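Protein angel homolog 2 (Homo sapiens, PDB 6RW0) is a CCR4-family phosphatase that acts on RNA 2',3'-cyclic phosphates and probably binds mRNA 3'-untranslated regions. Local coordinates at residues K147-F158 / N170-K180. Residues are numbered along the deposited sequence; the frame is centred on the assembly and turned at random.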
loop_
_atom_site.group_PDB
_atom_site.type_symbol
_atom_site.label_atom_id
_atom_site.label_comp_id
_atom_site.label_asym_id
_atom_site.label_seq_id
_atom_site.Cartn_x
_atom_site.Cartn_y
_atom_site.Cartn_z
ATOM N N LYS A 147 20.307 -9.177 -2.534
ATOM C CA LYS A 147 19.419 -9.980 -1.665
ATOM C C LYS A 147 18.452 -10.880 -2.436
ATOM O O LYS A 147 18.053 -11.858 -1.875
ATOM C CB LYS A 147 18.595 -9.052 -0.772
ATOM C CG LYS A 147 19.370 -8.350 0.325
ATOM C CD LYS A 147 19.803 -9.255 1.449
ATOM C CE LYS A 147 18.694 -9.686 2.378
ATOM N NZ LYS A 147 19.228 -10.388 3.570
ATOM N N PHE A 148 18.092 -10.558 -3.668
ATOM C CA PHE A 148 17.096 -11.370 -4.398
ATOM C C PHE A 148 17.342 -11.403 -5.901
ATOM O O PHE A 148 17.943 -10.503 -6.433
ATOM C CB PHE A 148 15.688 -10.754 -4.331
ATOM C CG PHE A 148 15.139 -10.472 -2.961
ATOM C CD1 PHE A 148 14.430 -11.428 -2.283
ATOM C CD2 PHE A 148 15.307 -9.239 -2.374
ATOM C CE1 PHE A 148 13.918 -11.154 -1.037
ATOM C CE2 PHE A 148 14.805 -8.978 -1.118
ATOM C CZ PHE A 148 14.103 -9.934 -0.454
ATOM N N SER A 149 16.852 -12.461 -6.534
ATOM C CA SER A 149 16.685 -12.514 -7.976
ATOM C C SER A 149 15.207 -12.382 -8.323
ATOM O O SER A 149 14.327 -12.748 -7.539
ATOM C CB SER A 149 17.182 -13.838 -8.562
ATOM O OG SER A 149 18.580 -14.002 -8.380
ATOM N N LEU A 150 14.937 -11.880 -9.517
ATOM C CA LEU A 150 13.573 -11.648 -9.964
ATOM C C LEU A 150 13.071 -12.862 -10.732
ATOM O O LEU A 150 13.676 -13.264 -11.731
ATOM C CB LEU A 150 13.574 -10.426 -10.868
ATOM C CG LEU A 150 12.244 -9.967 -11.446
ATOM C CD1 LEU A 150 11.221 -9.703 -10.367
ATOM C CD2 LEU A 150 12.536 -8.730 -12.279
ATOM N N LEU A 151 11.948 -13.422 -10.287
ATOM C CA LEU A 151 11.334 -14.533 -11.003
ATOM C C LEU A 151 10.241 -14.074 -11.964
ATOM O O LEU A 151 10.128 -14.616 -13.070
ATOM C CB LEU A 151 10.756 -15.551 -10.017
ATOM C CG LEU A 151 11.783 -16.157 -9.059
ATOM C CD1 LEU A 151 11.117 -17.174 -8.151
ATOM C CD2 LEU A 151 12.911 -16.798 -9.834
ATOM N N SER A 152 9.417 -13.109 -11.563
ATOM C CA SER A 152 8.370 -12.626 -12.450
ATOM C C SER A 152 7.895 -11.245 -12.024
ATOM O O SER A 152 7.975 -10.866 -10.851
ATOM C CB SER A 152 7.178 -13.589 -12.504
ATOM O OG SER A 152 6.547 -13.700 -11.248
ATOM N N VAL A 153 7.389 -10.514 -13.015
ATOM C CA VAL A 153 6.813 -9.186 -12.846
ATOM C C VAL A 153 5.376 -9.256 -13.332
ATOM O O VAL A 153 5.120 -9.656 -14.475
ATOM C CB VAL A 153 7.604 -8.139 -13.649
ATOM C CG1 VAL A 153 7.009 -6.745 -13.415
ATOM C CG2 VAL A 153 9.078 -8.194 -13.294
ATOM N N ASN A 154 4.439 -8.841 -12.480
ATOM C CA ASN A 154 3.016 -9.092 -12.695
ATOM C C ASN A 154 2.240 -7.815 -12.425
ATOM O O ASN A 154 1.761 -7.584 -11.305
ATOM C CB ASN A 154 2.571 -10.254 -11.817
ATOM C CG ASN A 154 3.481 -11.465 -11.979
ATOM O OD1 ASN A 154 3.293 -12.260 -12.885
ATOM N ND2 ASN A 154 4.485 -11.583 -11.120
ATOM N N PRO A 155 2.098 -6.958 -13.429
ATOM C CA PRO A 155 1.321 -5.729 -13.247
ATOM C C PRO A 155 -0.165 -6.026 -13.172
ATOM O O PRO A 155 -0.658 -7.010 -13.723
ATOM C CB PRO A 155 1.652 -4.918 -14.506
ATOM C CG PRO A 155 1.891 -5.988 -15.585
ATOM C CD PRO A 155 2.612 -7.096 -14.813
ATOM N N VAL A 156 -0.899 -5.119 -12.527
ATOM C CA VAL A 156 -2.351 -5.200 -12.430
ATOM C C VAL A 156 -2.917 -3.839 -12.816
ATOM O O VAL A 156 -2.540 -2.816 -12.223
ATOM C CB VAL A 156 -2.799 -5.565 -11.006
ATOM C CG1 VAL A 156 -4.285 -5.816 -10.963
ATOM C CG2 VAL A 156 -2.044 -6.785 -10.483
ATOM N N GLU A 157 -3.810 -3.815 -13.801
ATOM C CA GLU A 157 -4.557 -2.609 -14.156
ATOM C C GLU A 157 -5.980 -2.758 -13.645
ATOM O O GLU A 157 -6.680 -3.712 -14.022
ATOM C CB GLU A 157 -4.579 -2.396 -15.670
ATOM C CG GLU A 157 -3.223 -2.031 -16.226
ATOM C CD GLU A 157 -3.196 -1.805 -17.725
ATOM O OE1 GLU A 157 -4.202 -2.087 -18.423
ATOM O OE2 GLU A 157 -2.138 -1.340 -18.203
ATOM N N PHE A 158 -6.421 -1.829 -12.796
ATOM C CA PHE A 158 -7.788 -1.916 -12.300
ATOM C C PHE A 158 -8.801 -1.345 -13.286
ATOM O O PHE A 158 -9.998 -1.621 -13.146
ATOM C CB PHE A 158 -7.937 -1.233 -10.934
ATOM C CG PHE A 158 -7.023 -1.788 -9.852
ATOM C CD1 PHE A 158 -6.804 -3.153 -9.714
ATOM C CD2 PHE A 158 -6.406 -0.936 -8.961
ATOM C CE1 PHE A 158 -5.971 -3.643 -8.712
ATOM C CE2 PHE A 158 -5.591 -1.417 -7.971
ATOM C CZ PHE A 158 -5.360 -2.777 -7.853
ATOM N N ASN A 170 -6.413 3.322 -11.340
ATOM C CA ASN A 170 -5.479 2.799 -10.357
ATOM C C ASN A 170 -4.880 1.468 -10.800
ATOM O O ASN A 170 -5.426 0.742 -11.650
ATOM C CB ASN A 170 -6.185 2.657 -9.018
ATOM C CG ASN A 170 -6.804 3.950 -8.566
ATOM O OD1 ASN A 170 -7.978 4.218 -8.849
ATOM N ND2 ASN A 170 -6.004 4.796 -7.913
ATOM N N VAL A 171 -3.741 1.148 -10.188
ATOM C CA VAL A 171 -2.962 -0.025 -10.550
ATOM C C VAL A 171 -2.369 -0.706 -9.319
ATOM O O VAL A 171 -2.369 -0.178 -8.205
ATOM C CB VAL A 171 -1.822 0.308 -11.541
ATOM C CG1 VAL A 171 -2.358 0.828 -12.868
ATOM C CG2 VAL A 171 -0.844 1.323 -10.926
ATOM N N GLY A 172 -1.839 -1.904 -9.572
ATOM C CA GLY A 172 -1.025 -2.619 -8.611
ATOM C C GLY A 172 0.127 -3.299 -9.324
ATOM O O GLY A 172 0.200 -3.313 -10.557
ATOM N N LEU A 173 1.018 -3.885 -8.531
ATOM C CA LEU A 173 2.189 -4.562 -9.076
ATOM C C LEU A 173 2.573 -5.672 -8.114
ATOM O O LEU A 173 2.568 -5.461 -6.897
ATOM C CB LEU A 173 3.356 -3.594 -9.271
ATOM C CG LEU A 173 4.604 -4.169 -9.935
ATOM C CD1 LEU A 173 4.357 -4.671 -11.329
ATOM C CD2 LEU A 173 5.682 -3.074 -9.941
ATOM N N VAL A 174 2.863 -6.852 -8.654
ATOM C CA VAL A 174 3.225 -8.022 -7.857
ATOM C C VAL A 174 4.510 -8.591 -8.433
ATOM O O VAL A 174 4.571 -8.907 -9.628
ATOM C CB VAL A 174 2.114 -9.087 -7.856
ATOM C CG1 VAL A 174 2.515 -10.264 -6.988
ATOM C CG2 VAL A 174 0.788 -8.474 -7.386
ATOM N N LEU A 175 5.543 -8.707 -7.606
ATOM C CA LEU A 175 6.776 -9.355 -8.019
ATOM C C LEU A 175 6.904 -10.682 -7.290
ATOM O O LEU A 175 6.475 -10.822 -6.141
ATOM C CB LEU A 175 8.019 -8.515 -7.701
ATOM C CG LEU A 175 8.122 -7.096 -8.257
ATOM C CD1 LEU A 175 9.550 -6.557 -8.092
ATOM C CD2 LEU A 175 7.678 -6.971 -9.694
ATOM N N LEU A 176 7.513 -11.652 -7.952
ATOM C CA LEU A 176 7.922 -12.884 -7.301
ATOM C C LEU A 176 9.444 -12.875 -7.268
ATOM O O LEU A 176 10.083 -12.747 -8.319
ATOM C CB LEU A 176 7.383 -14.101 -8.039
ATOM C CG LEU A 176 7.556 -15.390 -7.235
ATOM C CD1 LEU A 176 6.713 -15.442 -5.960
ATOM C CD2 LEU A 176 7.225 -16.582 -8.123
ATOM N N LEU A 177 9.994 -12.938 -6.063
ATOM C CA LEU A 177 11.443 -12.790 -5.821
ATOM C C LEU A 177 12.033 -14.065 -5.225
ATOM O O LEU A 177 11.381 -14.670 -4.438
ATOM C CB LEU A 177 11.686 -11.639 -4.843
ATOM C CG LEU A 177 11.146 -10.273 -5.239
ATOM C CD1 LEU A 177 11.473 -9.263 -4.163
ATOM C CD2 LEU A 177 11.709 -9.813 -6.565
ATOM N N GLN A 178 13.249 -14.422 -5.611
ATOM C CA GLN A 178 13.940 -15.594 -5.052
ATOM C C GLN A 178 15.028 -15.074 -4.109
ATOM O O GLN A 178 15.929 -14.417 -4.587
ATOM C CB GLN A 178 14.548 -16.449 -6.154
ATOM C CG GLN A 178 15.210 -17.701 -5.610
ATOM C CD GLN A 178 14.233 -18.580 -4.881
ATOM O OE1 GLN A 178 13.129 -18.796 -5.328
ATOM N NE2 GLN A 178 14.617 -19.059 -3.720
ATOM N N PRO A 179 14.968 -15.345 -2.796
ATOM C CA PRO A 179 16.034 -14.941 -1.897
ATOM C C PRO A 179 17.378 -15.527 -2.356
ATOM O O PRO A 179 17.395 -16.642 -2.730
ATOM C CB PRO A 179 15.605 -15.520 -0.550
ATOM C CG PRO A 179 14.116 -15.573 -0.652
ATOM C CD PRO A 179 13.862 -15.965 -2.089
ATOM N N LYS A 180 18.448 -14.741 -2.307
ATOM C CA LYS A 180 19.794 -15.172 -2.735
ATOM C C LYS A 180 20.534 -15.799 -1.560
ATOM O O LYS A 180 21.218 -15.076 -0.878
ATOM C CB LYS A 180 20.573 -13.970 -3.249
ATOM C CG LYS A 180 20.319 -13.648 -4.700
ATOM C CD LYS A 180 21.392 -12.829 -5.318
ATOM C CE LYS A 180 21.026 -12.432 -6.720
ATOM N NZ LYS A 180 21.968 -11.446 -7.272
#
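With CG beside its own backbone N (chi1 -51°) and the amide turned steeply (chi2 -85°), Asn154 swings ND2 back along its strand and across to Val174 O, 3.1 Å away. The setting is an antiparallel beta pair, strands 148-157 and 171-179, at one margin of a sheet of the DNase I-like endonuclease/exonuclease/phosphatase fold; strand 189-195 continues the sheet beyond 171-179. The same ND2 donates to Ser152 OG at 3.0 Å, nearly straight and in the amide plane, so two acceptors fix the rotation of the amide. Val174 O also receives a weak bond from Asn154 N; the ND2 donor sits well above the carbonyl plane. An alanine here would remove both amide bonds, probably leaving Val174 O with only the weak backbone bond from this strand and Ser152 OG free to turn. The faces differ in character. Asn154 and Val156 reach helix 203-220, whereas Leu150, Leu175 and Leu177 meet strand 137-144 of the other sheet. On the latter face Leu177, its CG beside the backbone N (chi1 -57°), lays CD1 over one face of the Phe148 ring in a CH-pi contact, 4.1 Å from the centroid, while its CD2 meets Leu150 CD1 at 3.8 Å. Phe50 meets the same ring with its plane steeply inclined. Further along, Val153 CG1 touches Leu175 CD2 and Leu173 CD1. At the far end, Phe158 N bonds to Asn170 O, and Asn170 CB lies at the edge of the Phe158 ring. A classic beta bulge interrupts the regular pairing: Leu151 and Ser152 both face Leu176, whose O accepts Leu151 N at 2.8 Å and, weakly, Ser152 N at 3.3 Å.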